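Local coordinates for fluoroacetyl-CoA thioesterase (PDB 3KUV), which hydrolyses fluoroacetyl-CoA to fluoroacetate and coenzyme A, thereby conferring fluoroacetate resistance, and cannot use acetyl-CoA as substrate, at residues E9-D14 with C53-A58; F15-H20 with E38-G43; K21-L26 with P31-F36; A90-V95 with L100-S105; V104-H107 with E112-S115. The protein carries 1 engineered substitution. All coordinates share one frame; numbering follows the deposited sequence.

From the N terminus, strand 10-16 opens two loops, and helix 23-26 opens a third nested inside them. Contact 1 closes the outermost, laying the strand on the C-terminal part of helix 42-57; contact 2, from the end of the same strand, meets the segment leading into that helix; contact 3, innermost, pairs the two short helices between them. Contacts 2 and 3 adjoin, through Glu38 with Thr22 and Val39 with Val23, and these three all reach the second subunit. The chain then passes in series to contacts 4 and 5, successive antiparallel hairpins sharing Val104 and Ser105. No loops cross. Contact 1 meets contact 4 where the backbones of Phe11 and Ala90 bond and Cys53 packs on Trp102.

Contact 1 (E9-D14 with C53-A58); sequences ERFTHD and CVRAMA
Phe11 meets Arg55 with its far end: CZ of Phe11 stands over the centre of the guanidinium group, 3.5 Å from CZ of Arg55. The two planes are almost perpendicular (88°), so the charged group lies across the rim of the benzene ring and is not stacked on its face. Lower down, CB of Arg55 touches the same end of the ring, 3.8 Å from CE2 of Phe11, while CB of Ala56 packs against CB of Phe11 at 3.9 Å. The bend of Arg55 at CG-CD (chi3 60°) turns the guanidinium over the phenyl tip. The arginine also runs beside the His13 ring, though the closest approach there is doubtful. A water accepts a bond from the backbone N of Asp14 and a longer one from NH1 of Arg55, tying the arginine to the strand.

Phe11 and His13 share the helix-facing side of strand 10-14, whose backbone is in turn bonded to strand 85-96. Behind the first shell, the His13 ring meets Trp51 and lies against Leu48 and Ala52, and Arg55 also packs on Glu32 of the second subunit. The strand and helix axes pass 8.6 Å apart at 130°, with the helix against the concave side of the sheet. Such a long helix wrapped by an antiparallel sheet is the signature of the hot dog fold.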
# COMPACT_ATOMS: atom_id res chain seq x y z
N GLU B 9 -21.58 7.31 7.65
CA GLU B 9 -20.86 7.57 8.87
C GLU B 9 -19.33 7.68 8.58
O GLU B 9 -18.80 6.95 7.70
CB GLU B 9 -21.09 6.40 9.83
CG GLU B 9 -20.39 6.56 11.12
CD GLU B 9 -20.58 5.38 12.12
OE1 GLU B 9 -20.46 4.17 11.71
OE2 GLU B 9 -20.73 5.72 13.33
N ARG B 10 -18.73 8.69 9.17
CA ARG B 10 -17.30 8.94 9.04
C ARG B 10 -16.59 8.53 10.31
O ARG B 10 -17.05 8.78 11.43
CB ARG B 10 -16.99 10.42 8.76
CG ARG B 10 -17.46 10.84 7.30
CD ARG B 10 -17.37 12.32 7.07
NE ARG B 10 -18.37 13.00 7.88
CZ ARG B 10 -18.40 14.33 8.05
NH1 ARG B 10 -17.45 15.10 7.52
NH2 ARG B 10 -19.33 14.89 8.78
N PHE B 11 -15.44 7.94 10.12
CA PHE B 11 -14.58 7.52 11.23
C PHE B 11 -13.23 8.17 10.98
O PHE B 11 -12.75 8.26 9.81
CB PHE B 11 -14.34 6.00 11.24
CG PHE B 11 -13.27 5.61 12.29
CD1 PHE B 11 -13.50 5.76 13.72
CD2 PHE B 11 -12.03 5.10 11.89
CE1 PHE B 11 -12.50 5.43 14.63
CE2 PHE B 11 -11.07 4.74 12.80
CZ PHE B 11 -11.26 4.92 14.16
N THR B 12 -12.62 8.71 12.04
CA THR B 12 -11.26 9.30 11.89
C THR B 12 -10.25 8.53 12.64
O THR B 12 -10.53 8.04 13.76
CB THR B 12 -11.17 10.79 12.19
OG1 THR B 12 -11.34 10.90 13.57
CG2 THR B 12 -12.41 11.50 11.59
N HIS B 13 -9.09 8.35 12.03
CA HIS B 13 -7.98 7.64 12.61
C HIS B 13 -6.73 8.52 12.53
O HIS B 13 -6.29 8.91 11.42
CB HIS B 13 -7.80 6.33 11.78
CG HIS B 13 -6.68 5.47 12.28
ND1 HIS B 13 -5.48 5.30 11.62
CD2 HIS B 13 -6.67 4.65 13.33
CE1 HIS B 13 -4.75 4.42 12.29
NE2 HIS B 13 -5.44 4.01 13.33
N ASP B 14 -6.13 8.85 13.70
CA ASP B 14 -4.97 9.75 13.72
C ASP B 14 -3.71 8.96 14.06
O ASP B 14 -3.69 8.02 14.90
CB ASP B 14 -5.10 10.85 14.81
CG ASP B 14 -6.34 11.66 14.66
OD1 ASP B 14 -6.68 12.06 13.54
OD2 ASP B 14 -7.10 11.85 15.63
N CYS B 53 -10.21 1.58 8.41
CA CYS B 53 -11.46 0.87 8.09
C CYS B 53 -11.67 -0.35 9.00
O CYS B 53 -12.82 -0.60 9.42
CB CYS B 53 -11.52 0.51 6.60
SG CYS B 53 -11.44 1.90 5.52
N VAL B 54 -10.58 -1.08 9.35
CA VAL B 54 -10.71 -2.17 10.32
C VAL B 54 -11.27 -1.71 11.67
O VAL B 54 -12.15 -2.35 12.28
CB VAL B 54 -9.32 -2.92 10.47
CG1 VAL B 54 -9.25 -3.80 11.69
CG2 VAL B 54 -8.94 -3.68 9.13
N ARG B 55 -10.76 -0.58 12.17
CA ARG B 55 -11.30 -0.05 13.48
C ARG B 55 -12.78 0.32 13.35
O ARG B 55 -13.56 -0.01 14.29
CB ARG B 55 -10.44 1.18 13.92
CG ARG B 55 -9.03 0.76 14.38
CD ARG B 55 -8.30 2.04 14.88
NE ARG B 55 -9.01 2.67 16.01
CZ ARG B 55 -8.81 3.94 16.44
NH1 ARG B 55 -8.00 4.84 15.80
NH2 ARG B 55 -9.40 4.38 17.55
N ALA B 56 -13.15 0.93 12.22
CA ALA B 56 -14.55 1.40 12.00
C ALA B 56 -15.49 0.15 11.99
O ALA B 56 -16.61 0.22 12.52
CB ALA B 56 -14.63 2.11 10.79
N MET B 57 -15.05 -0.94 11.38
CA MET B 57 -15.86 -2.16 11.22
C MET B 57 -15.96 -3.03 12.40
O MET B 57 -16.83 -3.98 12.47
CB MET B 57 -15.03 -3.05 10.26
CG MET B 57 -15.40 -2.79 8.97
SD MET B 57 -14.25 -3.88 7.89
CE MET B 57 -15.07 -5.45 8.00
N ALA B 58 -15.09 -2.88 13.37
CA ALA B 58 -14.98 -3.91 14.44
C ALA B 58 -16.23 -4.22 15.25
O ALA B 58 -16.51 -5.42 15.54
CB ALA B 58 -13.80 -3.59 15.43
O HOH W 1 -7.01 7.90 16.37

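Contact 2 (F15-H20 with E38-G43); sequences FVVPPH and EVFASG. Engineered in segment 38-43: Ser42 (natural residue Thr). With ACT (acetate ion), chain H.
Phe15, at the end of the strand, brings its CE2 to 4.4 Å from CE2 of Phe40, a loose apolar touch between two side chains that both also meet Leu48 of the helix. Val17 makes the closer approach with both methyls. Its CG1, anti to the backbone N (chi1 178°), comes within 3.8 Å of CD2 of Phe40, and CG2 sits over the ring face, 4.3 Å from the centroid and 14° off the normal, as a CH-pi contact. Further along, Pro19 is joined to Glu38 through water: one molecule donates to the carbonyl O of Pro19 and to OE2 of Glu38, whose other oxygen, OE1, bonds Thr22.

Past Phe40 the second segment turns into helix 42-57, with Ala41 at the N-cap. The backbone N of Ser42, an engineered replacement for threonine, gives a nearly straight bond (164°) to OXT of an acetate ion, 2.8 Å away; Gly69 N of the second subunit bonds the same ion. Position 42 is an active-site residue, and 40-43 belong to the substrate-binding segment. The aromatic packing thus backs a hot dog thioesterase active site, formed where a helix N terminus meets the neighbouring subunit.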
# COMPACT_ATOMS: atom_id res chain seq x y z
N PHE B 15 -2.62 9.30 13.35
CA PHE B 15 -1.38 8.54 13.50
C PHE B 15 -0.22 9.46 13.32
O PHE B 15 -0.00 10.02 12.22
CB PHE B 15 -1.31 7.46 12.38
CG PHE B 15 -0.07 6.61 12.48
CD1 PHE B 15 0.13 5.71 13.56
CD2 PHE B 15 0.88 6.69 11.46
CE1 PHE B 15 1.36 4.89 13.54
CE2 PHE B 15 1.99 5.87 11.46
CZ PHE B 15 2.23 5.00 12.48
N VAL B 16 0.57 9.68 14.38
CA VAL B 16 1.81 10.46 14.23
C VAL B 16 2.85 9.60 13.50
O VAL B 16 3.16 8.49 13.95
CB VAL B 16 2.35 10.85 15.63
CG1 VAL B 16 3.73 11.64 15.53
CG2 VAL B 16 1.33 11.76 16.33
N VAL B 17 3.35 10.08 12.32
CA VAL B 17 4.28 9.25 11.57
C VAL B 17 5.66 9.18 12.28
O VAL B 17 6.28 10.24 12.45
CB VAL B 17 4.48 9.89 10.14
CG1 VAL B 17 5.51 9.08 9.27
CG2 VAL B 17 3.11 9.97 9.37
N PRO B 18 6.08 7.95 12.65
CA PRO B 18 7.43 7.80 13.26
C PRO B 18 8.49 7.65 12.14
O PRO B 18 8.17 7.40 10.95
CB PRO B 18 7.31 6.49 14.03
CG PRO B 18 6.36 5.62 13.20
CD PRO B 18 5.41 6.65 12.49
N PRO B 19 9.77 7.79 12.55
CA PRO B 19 10.85 7.65 11.57
C PRO B 19 10.84 6.31 10.85
O PRO B 19 11.31 6.27 9.68
CB PRO B 19 12.13 7.80 12.44
CG PRO B 19 11.65 8.70 13.57
CD PRO B 19 10.26 8.20 13.89
N HIS B 20 10.39 5.22 11.45
CA HIS B 20 10.44 3.92 10.80
C HIS B 20 9.28 3.61 9.82
O HIS B 20 9.12 2.49 9.41
CB HIS B 20 10.56 2.76 11.84
CG HIS B 20 9.46 2.74 12.84
ND1 HIS B 20 9.49 3.51 13.99
CD2 HIS B 20 8.30 2.04 12.87
CE1 HIS B 20 8.38 3.27 14.69
NE2 HIS B 20 7.64 2.41 14.03
N GLU B 38 13.13 10.77 2.98
CA GLU B 38 12.57 10.27 4.27
C GLU B 38 11.15 10.75 4.45
O GLU B 38 10.82 11.74 5.16
CB GLU B 38 13.44 10.76 5.42
CG GLU B 38 14.76 9.92 5.48
CD GLU B 38 14.57 8.58 6.18
OE1 GLU B 38 13.90 7.72 5.62
OE2 GLU B 38 15.10 8.35 7.29
N VAL B 39 10.27 10.09 3.68
CA VAL B 39 8.84 10.48 3.67
C VAL B 39 8.00 9.19 3.76
O VAL B 39 8.48 8.10 3.42
CB VAL B 39 8.43 11.25 2.37
CG1 VAL B 39 9.20 12.61 2.33
CG2 VAL B 39 8.70 10.43 1.09
N PHE B 40 6.79 9.37 4.32
CA PHE B 40 5.90 8.25 4.55
C PHE B 40 5.62 7.50 3.21
O PHE B 40 5.24 8.10 2.19
CB PHE B 40 4.62 8.95 5.15
CG PHE B 40 3.56 8.02 5.64
CD1 PHE B 40 2.19 8.24 5.28
CD2 PHE B 40 3.88 6.98 6.51
CE1 PHE B 40 1.16 7.35 5.83
CE2 PHE B 40 2.89 6.13 7.12
CZ PHE B 40 1.52 6.33 6.74
N ALA B 41 5.80 6.17 3.25
CA ALA B 41 5.66 5.40 1.99
C ALA B 41 4.23 5.15 1.59
O ALA B 41 3.39 4.90 2.49
CB ALA B 41 6.38 4.01 2.08
N SER B 42 4.00 5.07 0.27
CA SER B 42 2.68 4.74 -0.22
C SER B 42 2.15 3.40 0.38
O SER B 42 0.98 3.33 0.71
CB SER B 42 2.68 4.63 -1.73
OG SER B 42 2.84 5.89 -2.32
N GLY B 43 3.01 2.39 0.50
CA GLY B 43 2.50 1.12 0.99
C GLY B 43 2.10 1.26 2.46
O GLY B 43 1.19 0.57 2.93
C ACT H . 6.30 7.17 -1.97
O ACT H . 6.81 7.23 -3.18
OXT ACT H . 5.99 6.04 -1.50
CH3 ACT H . 6.13 8.37 -1.11
O HOH W 2 13.24 8.40 9.14

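Contact 3 (K21-L26 with P31-F36); sequences KTVRHL and PEFAEF
An apolar contact near the protein surface joins two very short helices, 23-26 and 31-34, in the excursion between strand 10-16 and helix 42-57, with Val23 fitted against Phe33 and Phe36. One methyl does most of the touching. CG1 of Val23, carried away from its own backbone N (chi1 171°), reaches CG of Phe33 at 3.7 Å and CB of Phe36 at the same 3.7 Å. Against Phe33 it forms an off-centre CH-pi contact, 4.2 Å from the ring centroid and 30° from the normal. The Phe33 ring is also close to the valine backbone, its CD1 lying 3.8 Å from O of Val23.

Beside this, the stem of Arg24 lies against the other backbone: its CB is 3.4 Å from O of Phe33 and 3.9 Å from CA of Ala34. From there the extended arginine leads away, and NE makes a weak, long ion pair with Glu38. The sounder turn bonds are Leu26 N to Val23 O and, just past the second helix, Phe36 N to Phe33 O; the others are weak.

Neighbouring groups place the pair beside the substrate-binding segment. Val23 packs on Ala41 of that segment, while Phe33 and Phe36 touch Gly47 and Ser67 of the second subunit. This helical insertion at the dimer interface is consistent with the lid over the substrate pocket of FlK.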
# COMPACT_ATOMS: atom_id res chain seq x y z
N LYS B 21 8.57 4.67 9.38
CA LYS B 21 7.56 4.45 8.33
C LYS B 21 7.88 5.18 7.05
O LYS B 21 7.00 5.44 6.24
CB LYS B 21 6.15 4.87 8.81
CG LYS B 21 5.69 4.06 10.07
CD LYS B 21 5.39 2.61 9.74
CE LYS B 21 4.82 2.03 11.01
NZ LYS B 21 4.88 0.55 11.02
N THR B 22 9.16 5.49 6.86
CA THR B 22 9.56 6.06 5.55
C THR B 22 9.82 4.99 4.53
O THR B 22 9.83 3.82 4.84
CB THR B 22 10.81 6.98 5.74
OG1 THR B 22 11.90 6.17 6.23
CG2 THR B 22 10.51 8.13 6.72
N VAL B 23 9.97 5.45 3.27
CA VAL B 23 10.14 4.50 2.15
C VAL B 23 11.21 3.41 2.39
O VAL B 23 10.94 2.23 2.13
CB VAL B 23 10.50 5.32 0.93
CG1 VAL B 23 10.91 4.41 -0.25
CG2 VAL B 23 9.26 6.18 0.51
N ARG B 24 12.39 3.86 2.83
CA ARG B 24 13.45 2.85 3.08
C ARG B 24 13.12 1.71 4.04
O ARG B 24 13.65 0.58 3.91
CB ARG B 24 14.78 3.56 3.42
CG ARG B 24 14.77 4.27 4.81
CD ARG B 24 16.14 4.94 5.08
NE ARG B 24 16.07 5.42 6.45
CZ ARG B 24 17.00 5.33 7.39
NH1 ARG B 24 18.22 4.85 7.10
NH2 ARG B 24 16.72 5.82 8.60
N HIS B 25 12.24 2.01 5.00
CA HIS B 25 11.79 1.00 5.94
C HIS B 25 10.75 0.04 5.42
O HIS B 25 10.54 -1.07 6.02
CB HIS B 25 11.23 1.73 7.19
CG HIS B 25 12.27 2.45 7.98
ND1 HIS B 25 12.99 1.83 8.98
CD2 HIS B 25 12.67 3.74 7.93
CE1 HIS B 25 13.83 2.72 9.49
NE2 HIS B 25 13.68 3.88 8.87
N LEU B 26 10.05 0.42 4.33
CA LEU B 26 9.09 -0.60 3.77
C LEU B 26 9.80 -1.82 3.17
O LEU B 26 9.32 -2.95 3.33
CB LEU B 26 8.18 0.16 2.78
CG LEU B 26 7.01 -0.72 2.24
CD1 LEU B 26 5.94 -0.90 3.34
CD2 LEU B 26 6.42 0.04 1.07
N PRO B 31 17.82 -1.80 -2.47
CA PRO B 31 18.76 -0.71 -2.65
C PRO B 31 18.20 0.54 -3.28
O PRO B 31 18.65 1.62 -2.94
CB PRO B 31 19.90 -1.36 -3.55
CG PRO B 31 19.61 -2.85 -3.51
CD PRO B 31 18.11 -2.98 -3.28
N GLU B 32 17.16 0.36 -4.10
CA GLU B 32 16.56 1.54 -4.72
C GLU B 32 15.84 2.38 -3.59
O GLU B 32 16.02 3.62 -3.51
CB GLU B 32 15.49 1.12 -5.78
CG GLU B 32 16.18 0.60 -7.06
CD GLU B 32 16.67 -0.83 -6.97
OE1 GLU B 32 17.33 -1.21 -7.94
OE2 GLU B 32 16.28 -1.65 -6.13
N PHE B 33 15.12 1.70 -2.73
CA PHE B 33 14.35 2.43 -1.65
C PHE B 33 15.27 3.04 -0.61
O PHE B 33 14.90 4.04 0.03
CB PHE B 33 13.31 1.55 -0.98
CG PHE B 33 12.09 1.22 -1.82
CD1 PHE B 33 11.07 0.51 -1.25
CD2 PHE B 33 11.99 1.61 -3.15
CE1 PHE B 33 9.86 0.17 -1.95
CE2 PHE B 33 10.84 1.26 -3.91
CZ PHE B 33 9.79 0.50 -3.34
N ALA B 34 16.49 2.50 -0.50
CA ALA B 34 17.40 2.95 0.54
C ALA B 34 17.87 4.37 0.32
O ALA B 34 18.27 5.01 1.31
CB ALA B 34 18.60 1.92 0.62
N GLU B 35 17.83 4.88 -0.93
CA GLU B 35 18.23 6.23 -1.30
C GLU B 35 17.08 7.25 -1.38
O GLU B 35 17.29 8.41 -1.78
CB GLU B 35 19.02 6.28 -2.61
CG GLU B 35 18.35 5.73 -3.86
CD GLU B 35 19.25 5.81 -5.16
OE1 GLU B 35 19.01 5.01 -6.11
OE2 GLU B 35 20.19 6.65 -5.22
N PHE B 36 15.85 6.81 -1.08
CA PHE B 36 14.74 7.73 -1.28
C PHE B 36 14.66 8.76 -0.16
O PHE B 36 15.13 8.52 0.97
CB PHE B 36 13.40 6.94 -1.24
CG PHE B 36 12.85 6.51 -2.62
CD1 PHE B 36 11.57 6.89 -3.01
CD2 PHE B 36 13.57 5.68 -3.44
CE1 PHE B 36 11.06 6.48 -4.23
CE2 PHE B 36 13.07 5.30 -4.71
CZ PHE B 36 11.79 5.67 -5.05

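Contact 4 (A90-V95 with L100-S105); sequences AELRSV and LSWRVS. With ACT (acetate ion), chain I.
A classic beta bulge interrupts the antiparallel hairpin of strands 85-96 and 99-107, where Arg93 and Ser94 together face Ser101. The carbonyl O of Ser101 takes a bond of 2.7 Å from Arg93 N and a weak second one from Ser94 N; in return Ser101 N binds O of Ser94 at 3.1 Å. Before the bulge, Glu91 and Arg103 form a regular hydrogen-bonded pair, with Glu91 N 2.8 Å from Arg103 O and Arg103 N 2.9 Å from Glu91 O.

On the face carrying Ala90, Leu92 and Trp102, the leucine methyl CD1 makes a CH-pi contact almost exactly above the middle of the indole six-membered ring, 3.9 Å from its centroid and 4° off the normal. Chi1 of -175° sends Leu92 CG away from the backbone N, and chi2 of 63° then swings CD1 over the indole. CB of Ala90 touches the same indole at CE3, 4.0 Å away. Within the hot dog fold this face looks onto the central helix, and Trp102 packs on Cys53, Ala56 and Met57.

Polar groups take the other face. One water bridges OG of Ser94 and OG of Ser101; another accepts from Arg93 NH1 and donates to the carbonyl O of Trp102. The extended Arg103 side chain ends at an acetate ion, probably from the crystallisation liquor, whose O is 3.0 Å from NE, with a weaker bond from NH2.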
# COMPACT_ATOMS: atom_id res chain seq x y z
N ALA B 90 -12.43 7.79 7.03
CA ALA B 90 -13.04 6.65 6.26
C ALA B 90 -14.55 6.81 6.34
O ALA B 90 -15.11 6.95 7.42
CB ALA B 90 -12.69 5.34 6.89
N GLU B 91 -15.21 6.70 5.22
CA GLU B 91 -16.66 6.96 5.17
C GLU B 91 -17.24 5.75 4.50
O GLU B 91 -16.92 5.40 3.36
CB GLU B 91 -16.91 8.20 4.37
CG GLU B 91 -18.40 8.56 4.49
CD GLU B 91 -18.76 9.92 3.88
OE1 GLU B 91 -17.86 10.78 3.57
OE2 GLU B 91 -19.99 10.13 3.75
N LEU B 92 -18.17 5.08 5.16
CA LEU B 92 -18.78 3.86 4.63
C LEU B 92 -19.70 4.17 3.42
O LEU B 92 -20.63 5.02 3.55
CB LEU B 92 -19.56 3.13 5.74
CG LEU B 92 -20.11 1.82 5.28
CD1 LEU B 92 -19.05 0.79 4.86
CD2 LEU B 92 -21.10 1.12 6.28
N ARG B 93 -19.51 3.49 2.28
CA ARG B 93 -20.38 3.68 1.09
C ARG B 93 -21.47 2.66 1.02
O ARG B 93 -22.59 2.99 0.58
CB ARG B 93 -19.55 3.61 -0.25
CG ARG B 93 -18.47 4.71 -0.37
CD ARG B 93 -17.73 4.39 -1.69
NE ARG B 93 -18.56 4.74 -2.87
CZ ARG B 93 -18.31 4.43 -4.12
NH1 ARG B 93 -17.23 3.66 -4.41
NH2 ARG B 93 -19.09 4.85 -5.08
N SER B 94 -21.15 1.42 1.40
CA SER B 94 -22.12 0.32 1.23
C SER B 94 -21.67 -0.88 1.94
O SER B 94 -20.50 -1.11 2.11
CB SER B 94 -22.30 -0.03 -0.25
OG SER B 94 -21.07 -0.52 -0.81
N VAL B 95 -22.67 -1.73 2.26
CA VAL B 95 -22.45 -3.07 2.83
C VAL B 95 -23.28 -4.04 1.99
O VAL B 95 -24.52 -3.84 1.79
CB VAL B 95 -22.85 -3.16 4.29
CG1 VAL B 95 -22.61 -4.57 4.78
CG2 VAL B 95 -22.08 -2.24 5.09
N LEU B 100 -17.68 -4.68 2.13
CA LEU B 100 -17.83 -3.31 2.69
C LEU B 100 -16.96 -2.38 1.81
O LEU B 100 -15.82 -2.72 1.50
CB LEU B 100 -17.43 -3.15 4.17
CG LEU B 100 -18.34 -3.84 5.19
CD1 LEU B 100 -18.01 -5.31 5.28
CD2 LEU B 100 -18.25 -3.18 6.57
N SER B 101 -17.50 -1.25 1.39
CA SER B 101 -16.86 -0.33 0.45
C SER B 101 -16.80 0.98 1.13
O SER B 101 -17.79 1.46 1.81
CB SER B 101 -17.70 -0.18 -0.81
OG SER B 101 -17.84 -1.44 -1.55
N TRP B 102 -15.67 1.69 0.98
CA TRP B 102 -15.39 2.90 1.71
C TRP B 102 -14.85 4.00 0.76
O TRP B 102 -14.21 3.64 -0.26
CB TRP B 102 -14.26 2.59 2.69
CG TRP B 102 -14.54 1.38 3.64
CD1 TRP B 102 -14.29 0.04 3.42
CD2 TRP B 102 -14.98 1.52 4.90
NE1 TRP B 102 -14.67 -0.69 4.49
CE2 TRP B 102 -15.15 0.22 5.44
CE3 TRP B 102 -15.38 2.67 5.66
CZ2 TRP B 102 -15.54 0.04 6.73
CZ3 TRP B 102 -15.82 2.48 6.86
CH2 TRP B 102 -15.92 1.16 7.43
N ARG B 103 -15.09 5.27 1.07
CA ARG B 103 -14.37 6.39 0.54
C ARG B 103 -13.35 6.76 1.60
O ARG B 103 -13.71 6.91 2.82
CB ARG B 103 -15.34 7.57 0.22
CG ARG B 103 -14.75 8.63 -0.58
CD ARG B 103 -15.65 9.86 -0.94
NE ARG B 103 -14.81 10.73 -1.78
CZ ARG B 103 -13.89 11.62 -1.37
NH1 ARG B 103 -13.64 11.85 -0.08
NH2 ARG B 103 -13.20 12.31 -2.29
N VAL B 104 -12.09 6.93 1.21
CA VAL B 104 -11.01 7.26 2.16
C VAL B 104 -10.28 8.52 1.74
O VAL B 104 -10.17 8.85 0.55
CB VAL B 104 -10.03 6.11 2.33
CG1 VAL B 104 -10.74 4.94 3.05
CG2 VAL B 104 -9.41 5.55 1.01
N SER B 105 -9.79 9.27 2.73
CA SER B 105 -8.91 10.41 2.40
C SER B 105 -7.99 10.62 3.56
O SER B 105 -8.23 10.09 4.69
CB SER B 105 -9.67 11.65 2.10
OG SER B 105 -10.44 12.07 3.21
C ACT I . -15.13 11.73 -5.62
O ACT I . -15.50 11.96 -4.40
OXT ACT I . -16.08 11.72 -6.43
CH3 ACT I . -13.70 11.51 -6.11
O HOH W 3 -15.60 2.09 -2.54
O HOH W 4 -20.20 -3.11 -0.72

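Contact 5 (V104-H107 with E112-S115); sequences VSAH and EIGS
Ile113 lies along Ala106 from its branch point outward. Its CB is 4.2 Å from the carbonyl O of Ala106; the next atom, CG1, closes to 3.4 Å from that same oxygen and 3.7 Å from CB of Ala106. The tip, CD1, ends 3.9 Å from this CB. Chi1 of 61° sets CG1 between the backbone N and carbonyl carbon of Ile113, directing the longer branch along the alanine. Beyond these two residues the isoleucine packs on Met45 of the substrate-binding segment.

The backbone here forms a classic beta bulge in the hairpin of strands 99-107 and 112-124, with Ile113 and Gly114 both facing Ala106. O of Ala106 accepts a nearly straight bond from Ile113 N (2.9 Å, 172°) and a weak one from Gly114 N, while Ala106 N gives its hydrogen to Gly114 O. Next along, CB of Ser105 and CB of Ser115 meet across a non-hydrogen-bonded pair. Glu112, bent at chi2 (88°), folds its OE2 back over the bulge. There OE2 lies close to two carbonyl oxygens without a bond, Ala106 O (3.1 Å) and Gly114 O (2.9 Å), so its position is doubtful. On the side facing strand 65-75, Ile113 O accepts a weak bond from ND1 of the active-site His76.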
# COMPACT_ATOMS: atom_id res chain seq x y z
N VAL B 104 -12.09 6.93 1.21
CA VAL B 104 -11.01 7.26 2.16
C VAL B 104 -10.28 8.52 1.74
O VAL B 104 -10.17 8.85 0.55
CB VAL B 104 -10.03 6.11 2.33
CG1 VAL B 104 -10.74 4.94 3.05
CG2 VAL B 104 -9.41 5.55 1.01
N SER B 105 -9.79 9.27 2.73
CA SER B 105 -8.91 10.41 2.40
C SER B 105 -7.99 10.62 3.56
O SER B 105 -8.23 10.09 4.69
CB SER B 105 -9.67 11.65 2.10
OG SER B 105 -10.44 12.07 3.21
N ALA B 106 -6.91 11.32 3.32
CA ALA B 106 -5.88 11.50 4.38
C ALA B 106 -5.25 12.90 4.25
O ALA B 106 -5.19 13.48 3.14
CB ALA B 106 -4.82 10.40 4.35
N HIS B 107 -4.95 13.52 5.38
CA HIS B 107 -4.29 14.81 5.41
C HIS B 107 -3.28 14.72 6.53
O HIS B 107 -3.42 13.93 7.49
CB HIS B 107 -5.42 15.79 5.58
CG HIS B 107 -5.69 16.22 6.94
ND1 HIS B 107 -6.93 16.08 7.52
CD2 HIS B 107 -4.88 16.73 7.90
CE1 HIS B 107 -6.87 16.49 8.77
NE2 HIS B 107 -5.63 16.88 9.05
N GLU B 112 -3.54 18.08 2.19
CA GLU B 112 -4.26 16.86 1.80
C GLU B 112 -3.23 15.92 1.15
O GLU B 112 -2.41 16.40 0.29
CB GLU B 112 -5.41 17.31 0.90
CG GLU B 112 -5.94 16.41 -0.13
CD GLU B 112 -7.08 15.45 0.30
OE1 GLU B 112 -8.31 15.83 0.31
OE2 GLU B 112 -6.76 14.25 0.53
N ILE B 113 -3.15 14.65 1.50
CA ILE B 113 -2.11 13.80 0.97
C ILE B 113 -2.67 12.68 0.12
O ILE B 113 -1.88 12.01 -0.54
CB ILE B 113 -1.17 13.18 2.03
CG1 ILE B 113 -2.00 12.29 2.99
CG2 ILE B 113 -0.52 14.31 2.86
CD1 ILE B 113 -1.04 11.45 3.93
N GLY B 114 -3.99 12.41 0.06
CA GLY B 114 -4.44 11.30 -0.88
C GLY B 114 -5.93 11.10 -0.64
O GLY B 114 -6.43 11.41 0.46
N SER B 115 -6.59 10.51 -1.62
CA SER B 115 -8.02 10.18 -1.47
C SER B 115 -8.39 9.16 -2.49
O SER B 115 -7.69 8.98 -3.51
CB SER B 115 -9.03 11.35 -1.58
OG SER B 115 -9.01 11.89 -2.82